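Local atomic coordinates of endoglucanase (Clostridium thermocellum, PDB entry 2YIK), a protein that probably hydrolyses internal beta-1,4-glucosidic bonds of cellulose, as a family 9 glycoside hydrolase whose catalytic domain binds calcium and zinc. Residues A[51-56]-A[64-69]; A[79-84]-A[106-111]; A[278-283]-A[319-324]; A[367-372]-A[415-420]. All blocks are in the same frame, centred on the assembly; numbering follows the deposited sequence.

Contact 1 (A[51-56]-A[64-69]). With ZN (zinc ion), chain E.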
# COMPACT_ATOMS: atom_id res chain seq x y z
N TYR A 51 -4.25 -9.49 4.55
CA TYR A 51 -4.63 -8.31 5.30
C TYR A 51 -5.43 -8.69 6.54
O TYR A 51 -5.25 -8.09 7.60
CB TYR A 51 -5.37 -7.34 4.38
CG TYR A 51 -4.43 -6.79 3.34
CD1 TYR A 51 -3.40 -5.91 3.71
CD2 TYR A 51 -4.49 -7.21 2.01
CE1 TYR A 51 -2.45 -5.48 2.77
CE2 TYR A 51 -3.55 -6.79 1.07
CZ TYR A 51 -2.53 -5.93 1.46
OH TYR A 51 -1.57 -5.54 0.55
N ASP A 52 -6.28 -9.71 6.42
CA ASP A 52 -7.05 -10.15 7.58
C ASP A 52 -6.10 -10.64 8.66
O ASP A 52 -6.36 -10.46 9.86
CB ASP A 52 -8.01 -11.29 7.21
CG ASP A 52 -9.05 -10.87 6.20
OD1 ASP A 52 -8.65 -10.38 5.12
OD2 ASP A 52 -10.26 -11.03 6.48
N ALA A 53 -4.99 -11.25 8.24
CA ALA A 53 -4.01 -11.78 9.18
C ALA A 53 -3.22 -10.69 9.90
O ALA A 53 -2.62 -10.95 10.94
CB ALA A 53 -3.06 -12.73 8.47
N ASN A 54 -3.21 -9.48 9.34
CA ASN A 54 -2.48 -8.38 9.94
C ASN A 54 -3.34 -7.29 10.57
O ASN A 54 -2.81 -6.27 11.01
CB ASN A 54 -1.53 -7.71 8.92
CG ASN A 54 -0.22 -8.48 8.74
OD1 ASN A 54 0.82 -7.89 8.44
ND2 ASN A 54 -0.28 -9.79 8.90
N MET A 55 -4.65 -7.48 10.61
CA MET A 55 -5.52 -6.48 11.24
C MET A 55 -5.12 -6.29 12.70
O MET A 55 -4.79 -7.24 13.40
CB MET A 55 -6.98 -6.90 11.12
CG MET A 55 -7.50 -6.77 9.70
SD MET A 55 -9.23 -7.21 9.51
CE MET A 55 -9.57 -6.51 7.89
N CYS A 56 -5.15 -5.04 13.14
CA CYS A 56 -4.73 -4.68 14.49
C CYS A 56 -5.79 -3.87 15.23
O CYS A 56 -6.65 -3.24 14.62
CB CYS A 56 -3.42 -3.88 14.35
SG CYS A 56 -2.63 -3.29 15.85
N SER A 64 -11.81 -9.21 10.66
CA SER A 64 -11.00 -10.27 10.06
C SER A 64 -11.78 -11.58 9.85
O SER A 64 -12.57 -11.98 10.70
CB SER A 64 -9.77 -10.53 10.93
OG SER A 64 -9.09 -11.70 10.51
N LEU A 65 -11.55 -12.23 8.71
CA LEU A 65 -12.23 -13.48 8.39
C LEU A 65 -11.47 -14.68 8.92
O LEU A 65 -11.91 -15.82 8.75
CB LEU A 65 -12.41 -13.64 6.89
CG LEU A 65 -13.36 -12.69 6.16
CD1 LEU A 65 -13.10 -12.77 4.68
CD2 LEU A 65 -14.81 -13.06 6.47
N LEU A 66 -10.32 -14.44 9.55
CA LEU A 66 -9.51 -15.53 10.09
C LEU A 66 -9.83 -15.76 11.56
O LEU A 66 -9.60 -14.88 12.40
CB LEU A 66 -8.03 -15.23 9.89
CG LEU A 66 -7.62 -15.04 8.42
CD1 LEU A 66 -6.19 -14.53 8.36
CD2 LEU A 66 -7.78 -16.36 7.67
N SER A 67 -10.36 -16.94 11.87
CA SER A 67 -10.74 -17.28 13.24
C SER A 67 -9.58 -17.24 14.22
O SER A 67 -9.79 -17.04 15.42
CB SER A 67 -11.40 -18.66 13.27
OG SER A 67 -10.53 -19.66 12.75
N TRP A 68 -8.36 -17.43 13.73
CA TRP A 68 -7.21 -17.40 14.62
C TRP A 68 -6.67 -16.01 14.92
O TRP A 68 -5.61 -15.86 15.55
CB TRP A 68 -6.09 -18.30 14.09
CG TRP A 68 -5.78 -18.10 12.65
CD1 TRP A 68 -6.41 -18.68 11.59
CD2 TRP A 68 -4.72 -17.31 12.11
NE1 TRP A 68 -5.80 -18.30 10.42
CE2 TRP A 68 -4.77 -17.45 10.71
CE3 TRP A 68 -3.75 -16.47 12.67
CZ2 TRP A 68 -3.85 -16.82 9.86
CZ3 TRP A 68 -2.84 -15.84 11.83
CH2 TRP A 68 -2.91 -16.01 10.43
N ARG A 69 -7.38 -14.97 14.47
CA ARG A 69 -6.98 -13.59 14.76
C ARG A 69 -8.05 -12.92 15.63
O ARG A 69 -9.24 -12.98 15.32
CB ARG A 69 -6.81 -12.76 13.48
CG ARG A 69 -5.50 -12.98 12.70
CD ARG A 69 -4.27 -12.83 13.58
NE ARG A 69 -4.44 -11.84 14.64
CZ ARG A 69 -4.44 -10.53 14.47
NH1 ARG A 69 -4.27 -10.00 13.26
NH2 ARG A 69 -4.62 -9.73 15.52
ZN ZN E . -2.13 -5.49 16.74
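The end of the short helix 49-54 is packed against the loop that follows helix 60-63, a buried contact in which Asp52, Ala53 and Met55 meet Ser64, Leu66 and Arg69, mostly through polar bonds to backbone atoms. Arg69 bridges two carbonyls of segment 51-56. Its NH1 donates to Met55 O at 2.8 Å, with the acceptor close to the guanidinium plane and the donor on a lone pair of the carbonyl. The same nitrogen reaches Ala53 O at 3.0 Å, but from well above that carbonyl's plane and with a bent N-H...O angle of 137°. Bends at chi2 and chi3 (-52° and -33°) curl the arginine chain so that CD passes Ala53 O before the guanidinium arrives at the two carbonyls. At the other end, Asp52 OD2 accepts from Leu65 N at 2.8 Å through its anti lone pair. Ser64 OG has two roles: it donates to Asp52 O at 3.1 Å from above the carbonyl plane, and it accepts from Leu66 N, closing an ST turn. Between these polar ends, Leu66 CD1 lies 3.6 Å from Ala53 CB, and Trp68 CH2 touches the same methyl. Met55 SD rests against the backbone of Ser64. The next residue, Cys56, binds the zinc ion with SG at 2.4 Å, alongside Cys72, His73 and His115, so the arginine grips the backbone immediately before a metal ligand. Arg69 NE forms a salt bridge to Glu198, while Asp52 and Leu65 touch helix 151-167 and Tyr51 packs on helix 499-516.

Contact 2 (A[79-84]-A[106-111]). With CA (calcium ion), chain D.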
# COMPACT_ATOMS: atom_id res chain seq x y z
N LEU A 79 -3.76 5.30 24.36
CA LEU A 79 -2.38 5.79 24.45
C LEU A 79 -2.33 7.04 25.32
O LEU A 79 -3.08 7.99 25.09
CB LEU A 79 -1.86 6.14 23.06
CG LEU A 79 -0.42 6.66 23.01
CD1 LEU A 79 0.52 5.54 23.39
CD2 LEU A 79 -0.09 7.17 21.62
N PRO A 80 -1.46 7.06 26.35
CA PRO A 80 -1.38 8.24 27.21
C PRO A 80 -0.83 9.44 26.46
O PRO A 80 0.17 9.35 25.76
CB PRO A 80 -0.44 7.80 28.33
CG PRO A 80 -0.69 6.32 28.42
CD PRO A 80 -0.72 5.93 26.95
N LEU A 81 -1.49 10.58 26.63
CA LEU A 81 -1.08 11.80 25.96
C LEU A 81 0.01 12.54 26.74
O LEU A 81 -0.29 13.38 27.58
CB LEU A 81 -2.30 12.71 25.75
CG LEU A 81 -2.09 14.05 25.03
CD1 LEU A 81 -1.56 13.81 23.62
CD2 LEU A 81 -3.41 14.81 24.99
N ASP A 82 1.27 12.20 26.47
CA ASP A 82 2.40 12.87 27.12
C ASP A 82 3.62 12.76 26.22
O ASP A 82 3.58 12.08 25.19
CB ASP A 82 2.69 12.28 28.51
CG ASP A 82 3.04 10.81 28.48
OD1 ASP A 82 4.06 10.42 27.85
OD2 ASP A 82 2.30 10.02 29.10
N SER A 83 4.71 13.43 26.59
CA SER A 83 5.93 13.45 25.79
C SER A 83 6.78 12.19 25.80
O SER A 83 7.86 12.17 25.21
CB SER A 83 6.80 14.65 26.18
OG SER A 83 7.13 14.61 27.55
N GLN A 84 6.31 11.14 26.47
CA GLN A 84 7.06 9.89 26.50
C GLN A 84 6.28 8.83 25.74
O GLN A 84 6.85 8.07 24.96
CB GLN A 84 7.32 9.42 27.94
CG GLN A 84 8.43 10.18 28.69
CD GLN A 84 7.96 11.51 29.28
OE1 GLN A 84 6.83 11.62 29.77
NE2 GLN A 84 8.84 12.53 29.25
N GLY A 106 -7.10 12.22 29.11
CA GLY A 106 -5.65 12.07 29.00
C GLY A 106 -5.14 10.93 28.13
O GLY A 106 -3.96 10.56 28.22
N LYS A 107 -6.00 10.39 27.28
CA LYS A 107 -5.61 9.29 26.40
C LYS A 107 -6.11 9.51 24.98
O LYS A 107 -7.09 10.20 24.77
CB LYS A 107 -6.15 7.98 26.96
CG LYS A 107 -5.46 7.53 28.24
CD LYS A 107 -6.44 6.87 29.20
CE LYS A 107 -5.73 6.28 30.42
NZ LYS A 107 -4.35 6.83 30.59
N VAL A 108 -5.42 8.97 23.99
CA VAL A 108 -5.90 9.10 22.62
C VAL A 108 -5.99 7.71 22.02
O VAL A 108 -5.31 6.78 22.46
CB VAL A 108 -4.97 9.98 21.76
CG1 VAL A 108 -4.93 11.40 22.32
CG2 VAL A 108 -3.58 9.38 21.70
N ASP A 109 -6.85 7.56 21.01
CA ASP A 109 -7.05 6.28 20.35
C ASP A 109 -6.34 6.21 18.99
O ASP A 109 -6.77 6.82 18.02
CB ASP A 109 -8.55 6.05 20.16
CG ASP A 109 -8.87 4.70 19.54
OD1 ASP A 109 -7.94 3.93 19.23
OD2 ASP A 109 -10.07 4.42 19.35
N VAL A 110 -5.22 5.48 18.94
CA VAL A 110 -4.50 5.32 17.69
C VAL A 110 -4.48 3.84 17.33
O VAL A 110 -3.52 3.32 16.74
CB VAL A 110 -3.04 5.87 17.76
CG1 VAL A 110 -3.06 7.38 17.89
CG2 VAL A 110 -2.30 5.24 18.92
N SER A 111 -5.56 3.15 17.68
CA SER A 111 -5.71 1.74 17.41
C SER A 111 -6.30 1.51 16.01
O SER A 111 -6.84 2.43 15.39
CB SER A 111 -6.64 1.09 18.44
OG SER A 111 -7.99 1.46 18.21
CA CA D . -9.37 10.92 25.10
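Leu79 and Val108 lie side by side and point the same way, with Leu79 CB 3.9 Å from Val108 CG2, as expected of facing residues on one side of a two-stranded antiparallel sheet. They form its hydrogen-bonded pair: Val108 N donates to Leu79 O at 2.8 Å, and Leu79 N to Val108 O at 2.9 Å, the latter more bent at 133°. The first torsion of Leu79 is fully extended (chi1 -180°) and carries the branch past Val108, where CD2 meets Val110 CG2 at 4.0 Å, the two side chains crossing at a slant. The other face carries Pro80 and Lys107, a non-hydrogen-bonded pair whose CA atoms are 4.4 Å apart and whose side chains meet only loosely. Lys107 CA comes within 3.1 Å of Leu79 O as a CA-H...O contact, so that carbonyl meets both an N-H and a C-H from the opposing strand. Just beyond the strand, Leu81 N donates to Gly106 O at 2.9 Å, almost straight at 173° although the donor stands above the carbonyl plane. Leu81 is also the centre of an inverse gamma turn, and its side chain packs on Ile93 and Leu100 of helix 90-100. The chemistry divides the second strand: Val108 N and O are spent on the pairing, whereas Lys107 O binds calcium at 2.4 Å together with Asp101, Asp103 and Asp105, a spacing that resembles the DxDxDG loop of EF-hands. The short sheet therefore ties the calcium loop to strand 79-80, while Leu79, Val108 and Val110 form an apolar side.

Contact 3 (A[278-283]-A[319-324]). With CA (calcium ion), chain C.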
# COMPACT_ATOMS: atom_id res chain seq x y z
N TRP A 278 9.78 13.13 -0.69
CA TRP A 278 8.38 13.44 -0.49
C TRP A 278 7.67 13.86 -1.77
O TRP A 278 6.45 13.79 -1.85
CB TRP A 278 8.24 14.56 0.55
CG TRP A 278 8.91 15.85 0.14
CD1 TRP A 278 10.17 16.26 0.48
CD2 TRP A 278 8.36 16.88 -0.70
NE1 TRP A 278 10.43 17.49 -0.08
CE2 TRP A 278 9.34 17.90 -0.79
CE3 TRP A 278 7.13 17.06 -1.34
CZ2 TRP A 278 9.13 19.07 -1.55
CZ3 TRP A 278 6.92 18.23 -2.09
CH2 TRP A 278 7.92 19.22 -2.17
N GLN A 279 8.43 14.30 -2.76
CA GLN A 279 7.83 14.78 -4.00
C GLN A 279 6.94 13.80 -4.76
O GLN A 279 5.93 14.20 -5.33
CB GLN A 279 8.90 15.36 -4.94
CG GLN A 279 9.54 16.64 -4.40
CD GLN A 279 10.79 16.38 -3.59
OE1 GLN A 279 10.93 15.35 -2.94
NE2 GLN A 279 11.71 17.34 -3.61
N ASP A 280 7.30 12.52 -4.76
CA ASP A 280 6.47 11.54 -5.45
C ASP A 280 5.14 11.33 -4.72
O ASP A 280 4.09 11.28 -5.35
CB ASP A 280 7.21 10.21 -5.59
CG ASP A 280 7.70 9.69 -4.27
OD1 ASP A 280 8.29 10.49 -3.52
OD2 ASP A 280 7.51 8.49 -4.00
N ASP A 281 5.19 11.21 -3.39
CA ASP A 281 3.96 11.02 -2.61
C ASP A 281 3.07 12.26 -2.74
O ASP A 281 1.84 12.15 -2.82
CB ASP A 281 4.28 10.82 -1.13
CG ASP A 281 5.29 9.72 -0.88
OD1 ASP A 281 4.96 8.53 -1.06
OD2 ASP A 281 6.42 10.07 -0.50
N TYR A 282 3.70 13.43 -2.74
CA TYR A 282 2.99 14.70 -2.85
C TYR A 282 2.24 14.74 -4.19
O TYR A 282 1.05 15.04 -4.24
CB TYR A 282 3.99 15.86 -2.76
CG TYR A 282 3.36 17.23 -2.63
CD1 TYR A 282 2.87 17.68 -1.40
CD2 TYR A 282 3.24 18.07 -3.74
CE1 TYR A 282 2.28 18.94 -1.28
CE2 TYR A 282 2.65 19.33 -3.63
CZ TYR A 282 2.17 19.76 -2.40
OH TYR A 282 1.57 20.99 -2.31
N CYS A 283 2.95 14.40 -5.27
CA CYS A 283 2.35 14.40 -6.61
C CYS A 283 1.27 13.33 -6.76
O CYS A 283 0.26 13.55 -7.43
CB CYS A 283 3.43 14.23 -7.68
SG CYS A 283 4.51 15.67 -7.82
N ASN A 319 8.61 3.18 -1.22
CA ASN A 319 9.61 4.24 -1.22
C ASN A 319 9.70 5.02 -2.54
O ASN A 319 10.59 5.85 -2.72
CB ASN A 319 10.98 3.66 -0.85
CG ASN A 319 11.98 4.72 -0.43
OD1 ASN A 319 11.62 5.70 0.24
ND2 ASN A 319 13.24 4.53 -0.80
N ASP A 320 8.77 4.75 -3.45
CA ASP A 320 8.76 5.45 -4.74
C ASP A 320 7.46 5.21 -5.50
O ASP A 320 7.27 4.15 -6.09
CB ASP A 320 9.93 5.01 -5.61
CG ASP A 320 10.08 5.87 -6.85
OD1 ASP A 320 9.06 6.32 -7.41
OD2 ASP A 320 11.23 6.08 -7.28
N VAL A 321 6.58 6.20 -5.49
CA VAL A 321 5.31 6.07 -6.17
C VAL A 321 5.23 6.94 -7.43
O VAL A 321 4.14 7.31 -7.87
CB VAL A 321 4.14 6.41 -5.21
CG1 VAL A 321 4.11 5.40 -4.07
CG2 VAL A 321 4.28 7.85 -4.67
N TRP A 322 6.38 7.24 -8.02
CA TRP A 322 6.42 8.04 -9.25
C TRP A 322 5.70 7.34 -10.42
O TRP A 322 4.99 7.99 -11.18
CB TRP A 322 7.86 8.35 -9.67
CG TRP A 322 8.52 9.53 -8.98
CD1 TRP A 322 9.74 9.53 -8.35
CD2 TRP A 322 8.02 10.88 -8.89
NE1 TRP A 322 10.02 10.79 -7.87
CE2 TRP A 322 8.99 11.63 -8.16
CE3 TRP A 322 6.84 11.51 -9.31
CZ2 TRP A 322 8.83 13.00 -7.91
CZ3 TRP A 322 6.68 12.88 -9.05
CH2 TRP A 322 7.66 13.60 -8.33
N SER A 323 5.88 6.03 -10.56
CA SER A 323 5.24 5.33 -11.66
C SER A 323 3.73 5.31 -11.51
O SER A 323 3.01 5.43 -12.49
CB SER A 323 5.80 3.90 -11.80
OG SER A 323 5.70 3.16 -10.60
N GLY A 324 3.25 5.16 -10.28
CA GLY A 324 1.81 5.17 -10.06
C GLY A 324 1.29 6.56 -10.38
O GLY A 324 0.24 6.72 -11.00
CA CA C . 8.51 8.91 -1.50
O HOH W 1 7.01 6.81 -1.20
O HOH W 2 10.11 7.89 0.26
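The first turn of helix 279-293 meets the chain leading into helix 322-336, the CA atoms of Asp280 and Trp322 being 5.2 Å apart. Asp280 CB lies over the face of the Trp322 indole, 3.4 Å from the centroid of its five-membered ring and 11° off the normal, a CH-pi contact. Cys283 SG meets the same ring system at its edge, 3.7 Å from Trp322 CZ3. Asp280 CG sits between the backbone N and carbonyl carbon (chi1 54°), which leaves CB on the indole and turns the carboxylate away from the ring, to calcium. Its OD1 and OD2 bind the ion at 2.6 and 2.7 Å, and OD2 also accepts from Val321 N at 2.9 Å through its anti lone pair. One oxygen therefore serves both the metal and the N-cap residue of the second helix. Asp281 OD2 is a calcium ligand at 2.6 Å, while Asp281 OD1 accepts from a metal-bound water; a second bound water donates to OD1 of Asn319, and ND2 of that residue is hydrogen-bonded to Ser276. With Lys277 O, this makes a calcium site at the start of a helix in the (alpha/alpha)6 barrel expected of family 9 glycoside hydrolases.

Contact 4 (A[367-372]-A[415-420])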
# COMPACT_ATOMS: atom_id res chain seq x y z
N ASP A 367 7.93 3.45 -21.33
CA ASP A 367 9.37 3.22 -21.20
C ASP A 367 9.65 2.26 -20.04
O ASP A 367 10.52 1.40 -20.14
CB ASP A 367 10.11 4.54 -20.94
CG ASP A 367 10.20 5.41 -22.17
OD1 ASP A 367 9.75 4.97 -23.25
OD2 ASP A 367 10.74 6.53 -22.07
N LEU A 368 8.93 2.44 -18.94
CA LEU A 368 9.09 1.59 -17.77
C LEU A 368 8.73 0.16 -18.13
O LEU A 368 9.46 -0.78 -17.81
CB LEU A 368 8.17 2.07 -16.65
CG LEU A 368 8.07 1.17 -15.41
CD1 LEU A 368 9.41 1.15 -14.68
CD2 LEU A 368 6.94 1.69 -14.51
N LEU A 369 7.60 0.00 -18.81
CA LEU A 369 7.13 -1.31 -19.21
C LEU A 369 8.00 -1.99 -20.27
O LEU A 369 8.16 -3.21 -20.24
CB LEU A 369 5.67 -1.22 -19.68
CG LEU A 369 4.68 -0.94 -18.55
CD1 LEU A 369 3.28 -0.73 -19.12
CD2 LEU A 369 4.68 -2.11 -17.57
N ASP A 370 8.55 -1.22 -21.20
CA ASP A 370 9.43 -1.81 -22.21
C ASP A 370 10.66 -2.34 -21.49
O ASP A 370 11.22 -3.37 -21.86
CB ASP A 370 9.89 -0.77 -23.24
CG ASP A 370 8.81 -0.41 -24.25
OD1 ASP A 370 7.88 -1.22 -24.45
OD2 ASP A 370 8.90 0.67 -24.85
N LYS A 371 11.06 -1.62 -20.45
CA LYS A 371 12.23 -1.99 -19.67
C LYS A 371 11.99 -3.29 -18.92
O LYS A 371 12.80 -4.22 -18.99
CB LYS A 371 12.58 -0.86 -18.71
CG LYS A 371 14.02 -0.89 -18.19
CD LYS A 371 14.36 0.31 -17.32
CE LYS A 371 14.43 1.59 -18.14
NZ LYS A 371 15.01 2.71 -17.35
N TRP A 372 10.86 -3.37 -18.20
CA TRP A 372 10.51 -4.55 -17.42
C TRP A 372 10.12 -5.79 -18.23
O TRP A 372 10.52 -6.91 -17.91
CB TRP A 372 9.38 -4.23 -16.43
CG TRP A 372 9.86 -3.65 -15.13
CD1 TRP A 372 10.25 -2.36 -14.88
CD2 TRP A 372 10.08 -4.37 -13.90
NE1 TRP A 372 10.68 -2.23 -13.59
CE2 TRP A 372 10.59 -3.45 -12.96
CE3 TRP A 372 9.88 -5.70 -13.51
CZ2 TRP A 372 10.91 -3.82 -11.66
CZ3 TRP A 372 10.20 -6.07 -12.21
CH2 TRP A 372 10.71 -5.13 -11.30
N SER A 415 -2.15 -6.82 -24.33
CA SER A 415 -1.06 -6.58 -25.25
C SER A 415 0.15 -7.37 -24.72
O SER A 415 0.01 -8.20 -23.80
CB SER A 415 -0.74 -5.07 -25.30
OG SER A 415 0.02 -4.58 -24.16
N LYS A 416 1.31 -7.15 -25.34
CA LYS A 416 2.54 -7.79 -24.92
C LYS A 416 2.78 -7.48 -23.43
O LYS A 416 3.42 -8.27 -22.73
CB LYS A 416 3.72 -7.29 -25.78
CG LYS A 416 3.97 -5.78 -25.71
CD LYS A 416 5.15 -5.37 -26.59
CE LYS A 416 5.32 -3.86 -26.55
NZ LYS A 416 6.42 -3.38 -27.43
N TYR A 417 2.29 -6.35 -22.93
CA TYR A 417 2.50 -6.03 -21.51
C TYR A 417 1.72 -7.00 -20.61
O TYR A 417 2.30 -7.65 -19.74
CB TYR A 417 2.11 -4.58 -21.19
CG TYR A 417 2.97 -3.57 -21.92
CD1 TYR A 417 4.33 -3.81 -22.14
CD2 TYR A 417 2.42 -2.38 -22.41
CE1 TYR A 417 5.12 -2.90 -22.84
CE2 TYR A 417 3.21 -1.46 -23.11
CZ TYR A 417 4.55 -1.73 -23.32
OH TYR A 417 5.32 -0.83 -24.03
N ALA A 418 0.41 -7.09 -20.82
CA ALA A 418 -0.42 -8.00 -20.04
C ALA A 418 0.05 -9.44 -20.22
O ALA A 418 0.08 -10.21 -19.27
CB ALA A 418 -1.88 -7.86 -20.47
N ASN A 419 0.41 -9.81 -21.45
CA ASN A 419 0.88 -11.16 -21.72
C ASN A 419 2.13 -11.41 -20.89
O ASN A 419 2.30 -12.49 -20.33
CB ASN A 419 1.19 -11.35 -23.21
CG ASN A 419 -0.04 -11.21 -24.09
OD1 ASN A 419 -1.16 -11.44 -23.63
ND2 ASN A 419 0.16 -10.83 -25.35
N TRP A 420 2.99 -10.40 -20.81
CA TRP A 420 4.21 -10.52 -20.03
C TRP A 420 3.85 -10.66 -18.54
O TRP A 420 4.42 -11.50 -17.83
CB TRP A 420 5.09 -9.28 -20.21
CG TRP A 420 6.21 -9.23 -19.22
CD1 TRP A 420 7.39 -9.91 -19.27
CD2 TRP A 420 6.24 -8.47 -18.00
NE1 TRP A 420 8.15 -9.63 -18.16
CE2 TRP A 420 7.47 -8.75 -17.36
CE3 TRP A 420 5.35 -7.59 -17.38
CZ2 TRP A 420 7.83 -8.17 -16.14
CZ3 TRP A 420 5.70 -7.02 -16.16
CH2 TRP A 420 6.94 -7.31 -15.55
O HOH W 3 8.83 -3.87 -25.25
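Tyr417 CG stands beside its own backbone N (chi1 -63°), which sends the phenol across to helix 363-373, and a like first torsion of Asp370 turns OD1 to meet the hydroxyl. Tyr417 OH donates to Asp370 OD1 at 2.6 Å. The oxygen lies at the edge of the phenol ring, near its plane, whereas the hydroxyl approaches from above the carboxylate plane, the two groups being turned 45° from each other. Leu369 CB sits over one face of that ring, 3.8 Å from its centroid in a CH-pi contact, and Lys416 CG lies over the opposite face toward the rim. Farther along, Trp372 CE3 and Trp420 CH2 are 3.9 Å apart, and Trp420 CZ2 lies 3.5 Å from Trp372 O. This is helix-helix packing on the start of helix 416-428, where Ser415 OG accepts from Tyr417 N as the N-cap; the axes of the two short segments come within 10.6 Å and cross at 47°. A water donates to Asp370 OD1, and Lys416 NZ stands 4.0 Å from the same oxygen, a long salt bridge. The chemistry is thus graded: aromatic and aliphatic packing leads outward to a carboxylate oxygen held firmly by tyrosine, where the lysine probably adds weaker electrostatic support.

Contacts 1 and 3 are buried, whereas contacts 2 and 4 are only partly so; contact 3 lies nearest the chain's centre, at about 12 Å between centres, and contact 2 farthest, at about 26 Å. Three include a metal ligand, each in a different way: a cysteine sulfur for zinc in contact 1, a backbone carbonyl for calcium in contact 2, and two carboxylates in contact 3. Contact 4 has no metal and relies on aromatic packing with one strong hydroxyl-carboxylate bond. Only contact 2 pairs strands. Contacts 3 and 4 touch directly, Ser323 CB lying 3.7 Å from Leu368 CD2, which links helix 322-336 to helix 363-373.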